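Local coordinates for RagA protein (Porphyromonas gingivalis, PDB 6SLN) that probably imports peptides across the outer membrane as a TonB-dependent receptor, working with a partner protein in a four-chain assembly that holds bound peptide, at residues Y385-G390 against Y414-A419; L410-Y415 against E426-K431; L809-G814 against G820-T825; F793-Y798 against H919-A924. All blocks are in the same frame, centred on the assembly; numbering follows the deposited sequence.

The four contacts differ in burial and chemistry. Interaction 4 is the buried one: apolar side chains and an aromatic pair join strand 792-802 to the start of strand 921-937, with no hydrogen bond between its segments. Interaction 3, at the surface about 16 Å away centre to centre, is backbone-bonded strand pairing; it shares a sheet with interaction 4, and Tyr811 N lies 3.0 Å from Glu797 O, a probable hydrogen bond. Interactions 1 and 2 share Tyr414 and Tyr415, their centres about 12 Å apart. Interaction 1 is a partly buried methionine contact beside the bound peptide, whereas interaction 2 sets a short helix against a surface loop.

Interaction 1: Y385-G390 against Y414-A419; sequences YYMGSG and YYMYGA
Met387 and Met416 reach toward each other tip to tip, and their thioether ends carry the apolar part of this contact. The methyl CE of Met387 lies 3.6 Å from Met416 SD, while Met387 CG is 3.7 Å from the same sulfur, so Met416 SD sits against both the middle and the end of the facing chain. Met387 leaves its backbone with CG anti to N (chi1 -163°) and then bends twice, at chi2 and chi3. In Met416 a bend at chi3 turns the methyl aside, leaving Met416 CE 4.0 Å from Met387 CG. Each segment contains a type II beta turn, 386-389 and 416-419, closed by the bonds from Ser389 N to Tyr386 O and from Ala419 N to Met416 O; Met387 is the second residue of its turn and Met416 the first of its own. Both turns lie in the long connection between barrel strands 363-377 and 435-450, and the side chains of Tyr385, Tyr386 and Met387 pack on the bound peptide. On the polar side Tyr414 OH comes 3.7 Å from Gly388 CA, a van der Waals contact and not a hydrogen bond. The ring behind that hydroxyl meets Trp301 edge-to-face.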
loop_
_atom_site.group_PDB
_atom_site.type_symbol
_atom_site.label_atom_id
_atom_site.label_comp_id
_atom_site.label_asym_id
_atom_site.label_seq_id
_atom_site.Cartn_x
_atom_site.Cartn_y
_atom_site.Cartn_z
ATOM N N TYR A 385 -11.044 27.289 9.496
ATOM C CA TYR A 385 -11.494 28.584 8.983
ATOM C C TYR A 385 -10.860 28.782 7.613
ATOM O O TYR A 385 -9.748 29.299 7.487
ATOM C CB TYR A 385 -11.148 29.747 9.939
ATOM C CG TYR A 385 -12.161 29.905 11.028
ATOM C CD1 TYR A 385 -13.421 30.426 10.768
ATOM C CD2 TYR A 385 -11.873 29.511 12.322
ATOM C CE1 TYR A 385 -14.360 30.563 11.787
ATOM C CE2 TYR A 385 -12.803 29.644 13.347
ATOM C CZ TYR A 385 -14.037 30.165 13.078
ATOM O OH TYR A 385 -14.941 30.275 14.104
ATOM N N TYR A 386 -11.587 28.368 6.587
ATOM C CA TYR A 386 -11.195 28.544 5.201
ATOM C C TYR A 386 -12.244 29.415 4.528
ATOM O O TYR A 386 -13.446 29.161 4.677
ATOM C CB TYR A 386 -11.113 27.202 4.492
ATOM C CG TYR A 386 -10.012 26.276 4.945
ATOM C CD1 TYR A 386 -8.706 26.454 4.496
ATOM C CD2 TYR A 386 -10.283 25.186 5.777
ATOM C CE1 TYR A 386 -7.700 25.598 4.874
ATOM C CE2 TYR A 386 -9.270 24.314 6.167
ATOM C CZ TYR A 386 -7.981 24.529 5.708
ATOM O OH TYR A 386 -6.952 23.686 6.076
ATOM N N MET A 387 -11.805 30.435 3.793
ATOM C CA MET A 387 -12.776 31.254 3.078
ATOM C C MET A 387 -13.615 30.409 2.132
ATOM O O MET A 387 -13.102 29.544 1.413
ATOM C CB MET A 387 -12.103 32.349 2.274
ATOM C CG MET A 387 -13.086 33.407 1.901
ATOM S SD MET A 387 -12.349 34.987 2.220
ATOM C CE MET A 387 -10.898 34.905 1.170
ATOM N N GLY A 388 -14.914 30.652 2.157
ATOM C CA GLY A 388 -15.841 29.954 1.308
ATOM C C GLY A 388 -16.282 28.606 1.818
ATOM O O GLY A 388 -17.156 27.987 1.199
ATOM N N SER A 389 -15.732 28.134 2.931
ATOM C CA SER A 389 -16.037 26.796 3.415
ATOM C C SER A 389 -16.981 26.836 4.617
ATOM O O SER A 389 -16.897 27.728 5.460
ATOM C CB SER A 389 -14.745 26.068 3.771
ATOM O OG SER A 389 -15.015 24.880 4.502
ATOM N N GLY A 390 -17.899 25.875 4.675
ATOM C CA GLY A 390 -18.661 25.587 5.868
ATOM C C GLY A 390 -19.645 26.660 6.257
ATOM O O GLY A 390 -19.875 27.637 5.548
ATOM N N TYR A 414 -16.120 29.958 -8.677
ATOM C CA TYR A 414 -16.542 31.298 -8.291
ATOM C C TYR A 414 -15.300 32.157 -8.093
ATOM O O TYR A 414 -14.163 31.677 -8.181
ATOM C CB TYR A 414 -17.443 31.274 -7.038
ATOM C CG TYR A 414 -16.729 30.919 -5.756
ATOM C CD1 TYR A 414 -16.246 31.909 -4.925
ATOM C CD2 TYR A 414 -16.523 29.585 -5.378
ATOM C CE1 TYR A 414 -15.607 31.601 -3.763
ATOM C CE2 TYR A 414 -15.871 29.266 -4.206
ATOM C CZ TYR A 414 -15.403 30.289 -3.401
ATOM O OH TYR A 414 -14.734 30.014 -2.214
ATOM N N TYR A 415 -15.530 33.443 -7.835
ATOM C CA TYR A 415 -14.484 34.451 -7.898
ATOM C C TYR A 415 -14.431 35.303 -6.632
ATOM O O TYR A 415 -15.461 35.621 -6.022
ATOM C CB TYR A 415 -14.693 35.375 -9.081
ATOM C CG TYR A 415 -13.703 36.508 -9.127
ATOM C CD1 TYR A 415 -12.378 36.264 -9.428
ATOM C CD2 TYR A 415 -14.088 37.820 -8.844
ATOM C CE1 TYR A 415 -11.468 37.285 -9.473
ATOM C CE2 TYR A 415 -13.180 38.850 -8.896
ATOM C CZ TYR A 415 -11.872 38.570 -9.214
ATOM O OH TYR A 415 -10.941 39.558 -9.271
ATOM N N MET A 416 -13.211 35.712 -6.279
ATOM C CA MET A 416 -12.970 36.620 -5.169
ATOM C C MET A 416 -11.848 37.558 -5.585
ATOM O O MET A 416 -10.825 37.084 -6.093
ATOM C CB MET A 416 -12.595 35.844 -3.914
ATOM C CG MET A 416 -13.719 35.705 -2.943
ATOM S SD MET A 416 -13.232 34.753 -1.506
ATOM C CE MET A 416 -13.450 33.092 -2.056
ATOM N N TYR A 417 -12.049 38.875 -5.391
ATOM C CA TYR A 417 -11.118 39.865 -5.934
ATOM C C TYR A 417 -9.683 39.554 -5.506
ATOM O O TYR A 417 -9.429 39.144 -4.368
ATOM C CB TYR A 417 -11.497 41.289 -5.505
ATOM C CG TYR A 417 -10.493 42.307 -6.019
ATOM C CD1 TYR A 417 -10.477 42.680 -7.360
ATOM C CD2 TYR A 417 -9.534 42.866 -5.182
ATOM C CE1 TYR A 417 -9.544 43.591 -7.853
ATOM C CE2 TYR A 417 -8.594 43.788 -5.671
ATOM C CZ TYR A 417 -8.606 44.134 -7.013
ATOM O OH TYR A 417 -7.693 45.032 -7.516
ATOM N N GLY A 418 -8.742 39.718 -6.440
ATOM C CA GLY A 418 -7.350 39.408 -6.201
ATOM C C GLY A 418 -6.928 37.980 -6.524
ATOM O O GLY A 418 -5.730 37.743 -6.734
ATOM N N ALA A 419 -7.870 37.029 -6.570
ATOM C CA ALA A 419 -7.547 35.639 -6.908
ATOM C C ALA A 419 -6.810 35.551 -8.233
ATOM O O ALA A 419 -7.060 36.320 -9.172
ATOM C CB ALA A 419 -8.806 34.770 -6.987
#

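Interaction 2: L410-Y415 against E426-K431; sequences LADVYY and EPYFAK
Asp412 lies against the ring of Tyr428 in the polar-aromatic half of this contact. The two side chains cross obliquely, with the carboxylate and ring planes 39° apart, and the carboxylate approaches the ring near CD1 and CE1. Asp412 CB is 3.6 Å from Tyr428 CD1, and Asp412 OD2 is 3.6 Å from Tyr428 CE1. Tyr428 has CG anti to its own N (chi1 -175°), which sends the ring out from the helix toward Asp412. Its phenol end is held elsewhere: OH bonds to Asn479 OD1, and the ring also meets that of Tyr481. Lys431 NZ stands 4.9 Å from Asp412 OD1, too far for a salt bridge, though its positive charge may help stabilise the ionised carboxylate. The apolar half is smaller. Leu410 CD2 touches the Pro427 ring at CG (3.7 Å) and CD (3.8 Å), the two side chains crossing at about a right angle. No hydrogen bond links the two segments directly; the chain between them supplies Thr425, whose OG1 bonds to Ala411 O. Helix 426-432 begins one residue after strand 423-424, which pairs antiparallel with strand 413-414; Leu410 also rests on helix 301-305 and Val413 on helix 261-276.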
loop_
_atom_site.group_PDB
_atom_site.type_symbol
_atom_site.label_atom_id
_atom_site.label_comp_id
_atom_site.label_asym_id
_atom_site.label_seq_id
_atom_site.Cartn_x
_atom_site.Cartn_y
_atom_site.Cartn_z
ATOM N N LEU A 410 -25.475 25.693 -9.275
ATOM C CA LEU A 410 -24.125 26.007 -8.833
ATOM C C LEU A 410 -23.153 25.900 -10.007
ATOM O O LEU A 410 -23.163 24.915 -10.748
ATOM C CB LEU A 410 -23.749 25.063 -7.692
ATOM C CG LEU A 410 -23.069 25.582 -6.427
ATOM C CD1 LEU A 410 -23.579 26.928 -6.015
ATOM C CD2 LEU A 410 -23.310 24.576 -5.322
ATOM N N ALA A 411 -22.358 26.947 -10.218
ATOM C CA ALA A 411 -21.323 26.911 -11.244
ATOM C C ALA A 411 -20.216 25.938 -10.823
ATOM O O ALA A 411 -20.237 25.354 -9.738
ATOM C CB ALA A 411 -20.764 28.314 -11.483
ATOM N N ASP A 412 -19.222 25.750 -11.687
ATOM C CA ASP A 412 -18.073 24.957 -11.258
ATOM C C ASP A 412 -17.197 25.719 -10.294
ATOM O O ASP A 412 -16.403 25.116 -9.570
ATOM C CB ASP A 412 -17.211 24.548 -12.448
ATOM C CG ASP A 412 -17.834 23.454 -13.252
ATOM O OD1 ASP A 412 -18.694 22.748 -12.690
ATOM O OD2 ASP A 412 -17.470 23.301 -14.437
ATOM N N VAL A 413 -17.348 27.035 -10.251
ATOM C CA VAL A 413 -16.232 27.893 -9.927
ATOM C C VAL A 413 -16.813 29.243 -9.552
ATOM O O VAL A 413 -17.879 29.632 -10.035
ATOM C CB VAL A 413 -15.281 27.972 -11.148
ATOM C CG1 VAL A 413 -15.727 29.094 -12.146
ATOM C CG2 VAL A 413 -13.810 28.001 -10.758
ATOM N N TYR A 414 -16.120 29.958 -8.677
ATOM C CA TYR A 414 -16.542 31.298 -8.291
ATOM C C TYR A 414 -15.300 32.157 -8.093
ATOM O O TYR A 414 -14.163 31.677 -8.181
ATOM C CB TYR A 414 -17.443 31.274 -7.038
ATOM C CG TYR A 414 -16.729 30.919 -5.756
ATOM C CD1 TYR A 414 -16.246 31.909 -4.925
ATOM C CD2 TYR A 414 -16.523 29.585 -5.378
ATOM C CE1 TYR A 414 -15.607 31.601 -3.763
ATOM C CE2 TYR A 414 -15.871 29.266 -4.206
ATOM C CZ TYR A 414 -15.403 30.289 -3.401
ATOM O OH TYR A 414 -14.734 30.014 -2.214
ATOM N N TYR A 415 -15.530 33.443 -7.835
ATOM C CA TYR A 415 -14.484 34.451 -7.898
ATOM C C TYR A 415 -14.431 35.303 -6.632
ATOM O O TYR A 415 -15.461 35.621 -6.022
ATOM C CB TYR A 415 -14.693 35.375 -9.081
ATOM C CG TYR A 415 -13.703 36.508 -9.127
ATOM C CD1 TYR A 415 -12.378 36.264 -9.428
ATOM C CD2 TYR A 415 -14.088 37.820 -8.844
ATOM C CE1 TYR A 415 -11.468 37.285 -9.473
ATOM C CE2 TYR A 415 -13.180 38.850 -8.896
ATOM C CZ TYR A 415 -11.872 38.570 -9.214
ATOM O OH TYR A 415 -10.941 39.558 -9.271
ATOM N N GLU A 426 -18.088 23.371 -4.232
ATOM C CA GLU A 426 -18.079 22.051 -3.604
ATOM C C GLU A 426 -18.369 20.951 -4.608
ATOM O O GLU A 426 -17.540 20.036 -4.759
ATOM C CB GLU A 426 -19.052 22.011 -2.420
ATOM C CG GLU A 426 -18.766 23.009 -1.296
ATOM C CD GLU A 426 -17.397 22.849 -0.660
ATOM O OE1 GLU A 426 -16.872 21.725 -0.632
ATOM O OE2 GLU A 426 -16.851 23.858 -0.170
ATOM N N PRO A 427 -19.481 20.977 -5.339
ATOM C CA PRO A 427 -19.748 19.846 -6.241
ATOM C C PRO A 427 -18.649 19.655 -7.257
ATOM O O PRO A 427 -18.278 18.516 -7.564
ATOM C CB PRO A 427 -21.077 20.226 -6.891
ATOM C CG PRO A 427 -21.640 21.312 -6.014
ATOM C CD PRO A 427 -20.459 22.057 -5.519
ATOM N N TYR A 428 -18.076 20.746 -7.759
ATOM C CA TYR A 428 -17.009 20.579 -8.732
ATOM C C TYR A 428 -15.747 20.069 -8.067
ATOM O O TYR A 428 -15.046 19.214 -8.624
ATOM C CB TYR A 428 -16.717 21.886 -9.454
ATOM C CG TYR A 428 -15.701 21.695 -10.543
ATOM C CD1 TYR A 428 -16.085 21.227 -11.801
ATOM C CD2 TYR A 428 -14.356 21.950 -10.313
ATOM C CE1 TYR A 428 -15.164 21.049 -12.790
ATOM C CE2 TYR A 428 -13.422 21.761 -11.300
ATOM C CZ TYR A 428 -13.825 21.302 -12.531
ATOM O OH TYR A 428 -12.872 21.132 -13.513
ATOM N N PHE A 429 -15.440 20.591 -6.876
ATOM C CA PHE A 429 -14.266 20.126 -6.160
ATOM C C PHE A 429 -14.346 18.626 -5.925
ATOM O O PHE A 429 -13.375 17.902 -6.165
ATOM C CB PHE A 429 -14.117 20.884 -4.838
ATOM C CG PHE A 429 -12.840 20.598 -4.140
ATOM C CD1 PHE A 429 -11.651 21.122 -4.617
ATOM C CD2 PHE A 429 -12.817 19.761 -3.037
ATOM C CE1 PHE A 429 -10.446 20.819 -3.996
ATOM C CE2 PHE A 429 -11.617 19.467 -2.399
ATOM C CZ PHE A 429 -10.431 19.998 -2.883
ATOM N N ALA A 430 -15.512 18.132 -5.506
ATOM C CA ALA A 430 -15.647 16.714 -5.196
ATOM C C ALA A 430 -15.422 15.847 -6.425
ATOM O O ALA A 430 -15.044 14.675 -6.302
ATOM C CB ALA A 430 -17.022 16.433 -4.587
ATOM N N LYS A 431 -15.664 16.400 -7.611
ATOM C CA LYS A 431 -15.511 15.645 -8.847
ATOM C C LYS A 431 -14.041 15.510 -9.218
ATOM O O LYS A 431 -13.612 14.457 -9.695
ATOM C CB LYS A 431 -16.304 16.332 -9.962
ATOM C CG LYS A 431 -17.101 15.419 -10.846
ATOM C CD LYS A 431 -17.751 16.218 -11.953
ATOM C CE LYS A 431 -18.728 17.249 -11.383
ATOM N NZ LYS A 431 -19.550 17.918 -12.439
#

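Interaction 3: L809-G814 against G820-T825; sequences LWYVPG and GNKVTT
Trp810 and Thr825 form an antiparallel hydrogen-bonded pair that holds the tight end of this beta hairpin. Trp810 N donates to Thr825 O at 3.1 Å, and Thr825 N returns a bond to Trp810 O at 2.9 Å. One step on, Tyr811 and Thr824 make a non-hydrogen-bonded pair, followed by a bond of 2.9 Å from Val812 N to Val823 O. The segments 809-812 and 822-825 run at 136° to each other, so the antiparallel pairing is strongly twisted. Beside that last bond Val812 CG2 packs on Val823 CG1 at 3.8 Å. On the face of Tyr811 and Thr824, Lys822 bends at chi3 and chi4 and lays its CE over one face of the Tyr811 ring, 3.8 Å from the centroid and 23° off the normal, a CH-pi contact; Thr824 CG2 approaches the same ring obliquely. This is the looser, solvent-facing side: Lys822 is exposed, as are Asn821 and Gly820 beyond it, and Gly820 is poorly ordered. Trp810 is instead buried, with NE1 bonded to Asp917 and its indole against Tyr828. Strand 807-812 lies between strand 822-825 and strand 792-802, with backbone bonding to the latter between Leu809 and Ala799.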
loop_
_atom_site.group_PDB
_atom_site.type_symbol
_atom_site.label_atom_id
_atom_site.label_comp_id
_atom_site.label_asym_id
_atom_site.label_seq_id
_atom_site.Cartn_x
_atom_site.Cartn_y
_atom_site.Cartn_z
ATOM N N LEU A 809 -13.567 48.342 26.211
ATOM C CA LEU A 809 -13.277 48.451 27.626
ATOM C C LEU A 809 -13.363 47.077 28.279
ATOM O O LEU A 809 -14.217 46.255 27.927
ATOM C CB LEU A 809 -14.243 49.439 28.300
ATOM C CG LEU A 809 -13.966 50.931 28.055
ATOM C CD1 LEU A 809 -14.770 51.835 28.993
ATOM C CD2 LEU A 809 -12.485 51.242 28.181
ATOM N N TRP A 810 -12.467 46.833 29.229
ATOM C CA TRP A 810 -12.500 45.625 30.035
ATOM C C TRP A 810 -12.382 45.993 31.506
ATOM O O TRP A 810 -11.785 47.014 31.867
ATOM C CB TRP A 810 -11.375 44.641 29.643
ATOM C CG TRP A 810 -11.450 44.219 28.221
ATOM C CD1 TRP A 810 -12.067 43.107 27.727
ATOM C CD2 TRP A 810 -10.901 44.911 27.094
ATOM N NE1 TRP A 810 -11.926 43.055 26.353
ATOM C CE2 TRP A 810 -11.219 44.155 25.941
ATOM C CE3 TRP A 810 -10.179 46.100 26.944
ATOM C CZ2 TRP A 810 -10.835 44.551 24.660
ATOM C CZ3 TRP A 810 -9.795 46.493 25.673
ATOM C CH2 TRP A 810 -10.127 45.721 24.546
ATOM N N TYR A 811 -12.967 45.160 32.355
ATOM C CA TYR A 811 -12.797 45.358 33.781
ATOM C C TYR A 811 -11.427 44.864 34.208
ATOM O O TYR A 811 -10.885 43.896 33.664
ATOM C CB TYR A 811 -13.874 44.630 34.575
ATOM C CG TYR A 811 -15.267 45.153 34.352
ATOM C CD1 TYR A 811 -15.596 46.467 34.665
ATOM C CD2 TYR A 811 -16.261 44.327 33.812
ATOM C CE1 TYR A 811 -16.882 46.946 34.449
ATOM C CE2 TYR A 811 -17.544 44.797 33.597
ATOM C CZ TYR A 811 -17.846 46.102 33.916
ATOM O OH TYR A 811 -19.112 46.562 33.702
ATOM N N VAL A 812 -10.860 45.549 35.198
ATOM C CA VAL A 812 -9.613 45.151 35.821
ATOM C C VAL A 812 -9.960 44.258 37.038
ATOM O O VAL A 812 -10.533 44.789 38.001
ATOM C CB VAL A 812 -8.785 46.361 36.245
ATOM C CG1 VAL A 812 -7.352 45.940 36.555
ATOM C CG2 VAL A 812 -8.861 47.433 35.147
ATOM N N PRO A 813 -9.646 42.979 37.004
ATOM C CA PRO A 813 -10.081 42.094 38.099
ATOM C C PRO A 813 -9.579 42.580 39.450
ATOM O O PRO A 813 -8.411 42.952 39.611
ATOM C CB PRO A 813 -9.480 40.735 37.722
ATOM C CG PRO A 813 -8.484 41.022 36.636
ATOM C CD PRO A 813 -8.952 42.244 35.939
ATOM N N GLY A 814 -10.484 42.592 40.412
ATOM C CA GLY A 814 -10.218 43.094 41.751
ATOM C C GLY A 814 -10.469 44.574 41.938
ATOM O O GLY A 814 -11.159 44.970 42.875
ATOM N N GLY A 820 -17.128 52.998 43.953
ATOM C CA GLY A 820 -17.671 51.677 44.211
ATOM C C GLY A 820 -17.884 50.815 42.982
ATOM O O GLY A 820 -18.136 49.612 43.131
ATOM N N ASN A 821 -17.798 51.376 41.780
ATOM C CA ASN A 821 -17.934 50.576 40.575
ATOM C C ASN A 821 -16.594 49.954 40.187
ATOM O O ASN A 821 -15.518 50.420 40.580
ATOM C CB ASN A 821 -18.454 51.418 39.409
ATOM C CG ASN A 821 -19.491 52.421 39.831
ATOM O OD1 ASN A 821 -20.648 52.068 40.074
ATOM N ND2 ASN A 821 -19.093 53.691 39.908
ATOM N N LYS A 822 -16.671 48.895 39.389
ATOM C CA LYS A 822 -15.469 48.233 38.902
ATOM C C LYS A 822 -14.681 49.153 37.970
ATOM O O LYS A 822 -15.243 50.012 37.279
ATOM C CB LYS A 822 -15.838 46.943 38.183
ATOM C CG LYS A 822 -16.832 46.085 38.939
ATOM C CD LYS A 822 -17.272 44.886 38.103
ATOM C CE LYS A 822 -16.078 44.124 37.563
ATOM N NZ LYS A 822 -14.971 44.015 38.574
ATOM N N VAL A 823 -13.354 48.976 37.973
ATOM C CA VAL A 823 -12.452 49.811 37.188
ATOM C C VAL A 823 -12.362 49.241 35.785
ATOM O O VAL A 823 -12.297 48.020 35.596
ATOM C CB VAL A 823 -11.057 49.892 37.837
ATOM C CG1 VAL A 823 -10.078 50.611 36.916
ATOM C CG2 VAL A 823 -11.131 50.587 39.182
ATOM N N THR A 824 -12.362 50.126 34.795
ATOM C CA THR A 824 -12.247 49.739 33.402
ATOM C C THR A 824 -10.921 50.234 32.837
ATOM O O THR A 824 -10.267 51.113 33.396
ATOM C CB THR A 824 -13.428 50.280 32.571
ATOM O OG1 THR A 824 -13.398 51.713 32.517
ATOM C CG2 THR A 824 -14.748 49.820 33.168
ATOM N N THR A 825 -10.518 49.644 31.719
ATOM C CA THR A 825 -9.336 50.122 31.026
ATOM C C THR A 825 -9.562 49.979 29.527
ATOM O O THR A 825 -10.295 49.090 29.080
ATOM C CB THR A 825 -8.086 49.356 31.476
ATOM O OG1 THR A 825 -6.936 49.922 30.849
ATOM C CG2 THR A 825 -8.180 47.884 31.104
#

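Interaction 4: F793-Y798 against H919-A924; sequences FYMAEY and HLLENA
Strand 792-802, part of a small antiparallel sheet outside the barrel wall, packs here on the start of strand 921-937, one of the strands of the TonB-dependent receptor barrel, and on the loop just before it. Leu921 is the centre of the apolar part, its two methyls going to different partners. CD1 sits over the middle of one face of the Phe793 ring, 3.8 Å from the centroid and only 6° off the ring normal, a CH-pi contact almost straight above the ring. CD2 meets the sulfur of Met795, with Leu921 CD2 to Met795 SD at 3.9 Å, and Met795 CE follows at 4.0 Å from the same methyl. Leu921 has CG anti to its backbone N (chi1 -173°), which carries the fork across to the sheet; Met795, bent at chi3, folds its thioether end against it. These three side chains are buried, and Phe793 also leans on Trp870 of the neighbouring barrel strand 857-873. Farther along, two rings meet, and the contact is partly exposed. The edge of His919 points at the face of Tyr798 in an edge-to-face pair, with centroids 5.0 Å apart and planes at 60°. No hydrogen bond joins the two segments, but Thr918, just before His919, accepts one at OG1 from Tyr798 N. Within the ring pair His919 ND1 lies over the tyrosine face, 4.0 Å from both Tyr798 CD1 and Tyr798 CG, displaced toward the rim.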
loop_
_atom_site.group_PDB
_atom_site.type_symbol
_atom_site.label_atom_id
_atom_site.label_comp_id
_atom_site.label_asym_id
_atom_site.label_seq_id
_atom_site.Cartn_x
_atom_site.Cartn_y
_atom_site.Cartn_z
ATOM N N PHE A 793 -13.747 28.580 32.478
ATOM C CA PHE A 793 -13.319 29.486 31.422
ATOM C C PHE A 793 -12.407 30.572 31.989
ATOM O O PHE A 793 -12.405 30.862 33.189
ATOM C CB PHE A 793 -14.529 30.088 30.693
ATOM C CG PHE A 793 -15.160 29.138 29.716
ATOM C CD1 PHE A 793 -14.590 28.934 28.459
ATOM C CD2 PHE A 793 -16.288 28.403 30.065
ATOM C CE1 PHE A 793 -15.141 28.054 27.565
ATOM C CE2 PHE A 793 -16.840 27.505 29.168
ATOM C CZ PHE A 793 -16.264 27.339 27.916
ATOM N N TYR A 794 -11.612 31.164 31.107
ATOM C CA TYR A 794 -10.562 32.076 31.548
ATOM C C TYR A 794 -10.394 33.137 30.472
ATOM O O TYR A 794 -9.932 32.833 29.363
ATOM C CB TYR A 794 -9.254 31.318 31.808
ATOM C CG TYR A 794 -8.159 32.161 32.445
ATOM C CD1 TYR A 794 -7.217 32.827 31.656
ATOM C CD2 TYR A 794 -8.071 32.298 33.832
ATOM C CE1 TYR A 794 -6.219 33.595 32.228
ATOM C CE2 TYR A 794 -7.074 33.065 34.418
ATOM C CZ TYR A 794 -6.150 33.713 33.609
ATOM O OH TYR A 794 -5.156 34.488 34.174
ATOM N N MET A 795 -10.772 34.372 30.801
ATOM C CA MET A 795 -10.723 35.468 29.840
ATOM C C MET A 795 -10.889 36.782 30.587
ATOM O O MET A 795 -11.248 36.809 31.768
ATOM C CB MET A 795 -11.803 35.335 28.766
ATOM C CG MET A 795 -13.194 35.055 29.306
ATOM S SD MET A 795 -14.246 34.337 28.033
ATOM C CE MET A 795 -13.671 32.652 27.961
ATOM N N ALA A 796 -10.603 37.873 29.880
ATOM C CA ALA A 796 -10.958 39.184 30.394
ATOM C C ALA A 796 -12.472 39.327 30.401
ATOM O O ALA A 796 -13.180 38.659 29.642
ATOM C CB ALA A 796 -10.323 40.288 29.552
ATOM N N GLU A 797 -12.971 40.176 31.297
ATOM C CA GLU A 797 -14.398 40.471 31.377
ATOM C C GLU A 797 -14.668 41.732 30.567
ATOM O O GLU A 797 -14.306 42.836 30.984
ATOM C CB GLU A 797 -14.848 40.629 32.824
ATOM C CG GLU A 797 -14.548 39.404 33.667
ATOM C CD GLU A 797 -15.296 39.397 34.983
ATOM O OE1 GLU A 797 -15.855 40.450 35.373
ATOM O OE2 GLU A 797 -15.318 38.331 35.628
ATOM N N TYR A 798 -15.285 41.550 29.400
ATOM C CA TYR A 798 -15.627 42.651 28.509
ATOM C C TYR A 798 -16.593 43.598 29.198
ATOM O O TYR A 798 -17.597 43.161 29.764
ATOM C CB TYR A 798 -16.253 42.093 27.225
ATOM C CG TYR A 798 -16.542 43.154 26.199
ATOM C CD1 TYR A 798 -15.513 43.762 25.496
ATOM C CD2 TYR A 798 -17.848 43.566 25.942
ATOM C CE1 TYR A 798 -15.773 44.744 24.571
ATOM C CE2 TYR A 798 -18.116 44.536 25.014
ATOM C CZ TYR A 798 -17.075 45.122 24.334
ATOM O OH TYR A 798 -17.329 46.099 23.406
ATOM N N HIS A 919 -17.733 38.709 26.024
ATOM C CA HIS A 919 -18.417 38.699 24.739
ATOM C C HIS A 919 -17.732 37.627 23.910
ATOM O O HIS A 919 -16.521 37.447 24.015
ATOM C CB HIS A 919 -18.349 40.058 24.034
ATOM C CG HIS A 919 -17.317 40.128 22.949
ATOM N ND1 HIS A 919 -16.013 40.506 23.188
ATOM C CD2 HIS A 919 -17.388 39.839 21.626
ATOM C CE1 HIS A 919 -15.327 40.455 22.060
ATOM N NE2 HIS A 919 -16.137 40.050 21.096
ATOM N N LEU A 920 -18.510 36.898 23.119
ATOM C CA LEU A 920 -18.095 35.640 22.490
ATOM C C LEU A 920 -18.292 34.450 23.420
ATOM O O LEU A 920 -18.444 33.329 22.933
ATOM C CB LEU A 920 -16.639 35.632 21.993
ATOM C CG LEU A 920 -16.186 36.727 21.028
ATOM C CD1 LEU A 920 -14.875 36.356 20.372
ATOM C CD2 LEU A 920 -17.251 36.999 19.985
ATOM N N LEU A 921 -18.286 34.633 24.740
ATOM C CA LEU A 921 -18.602 33.499 25.619
ATOM C C LEU A 921 -20.115 33.420 25.760
ATOM O O LEU A 921 -20.714 34.173 26.521
ATOM C CB LEU A 921 -17.930 33.623 26.981
ATOM C CG LEU A 921 -18.096 32.381 27.877
ATOM C CD1 LEU A 921 -17.554 31.088 27.204
ATOM C CD2 LEU A 921 -17.489 32.597 29.286
ATOM N N GLU A 922 -20.745 32.500 25.042
ATOM C CA GLU A 922 -22.197 32.448 25.001
ATOM C C GLU A 922 -22.742 31.273 25.798
ATOM O O GLU A 922 -22.119 30.214 25.882
ATOM C CB GLU A 922 -22.702 32.349 23.562
ATOM C CG GLU A 922 -22.372 33.546 22.707
ATOM C CD GLU A 922 -22.957 33.412 21.320
ATOM O OE1 GLU A 922 -24.100 32.914 21.230
ATOM O OE2 GLU A 922 -22.277 33.776 20.331
ATOM N N ASN A 923 -23.931 31.477 26.362
ATOM C CA ASN A 923 -24.720 30.405 26.957
ATOM C C ASN A 923 -25.176 29.392 25.913
ATOM O O ASN A 923 -26.222 29.575 25.269
ATOM C CB ASN A 923 -25.933 30.994 27.668
ATOM C CG ASN A 923 -26.623 29.994 28.548
ATOM O OD1 ASN A 923 -26.812 28.832 28.167
ATOM N ND2 ASN A 923 -26.992 30.426 29.745
ATOM N N ALA A 924 -24.408 28.315 25.743
ATOM C CA ALA A 924 -24.728 27.288 24.762
ATOM C C ALA A 924 -25.594 26.166 25.341
ATOM O O ALA A 924 -25.596 25.051 24.801
ATOM C CB ALA A 924 -23.444 26.721 24.150
#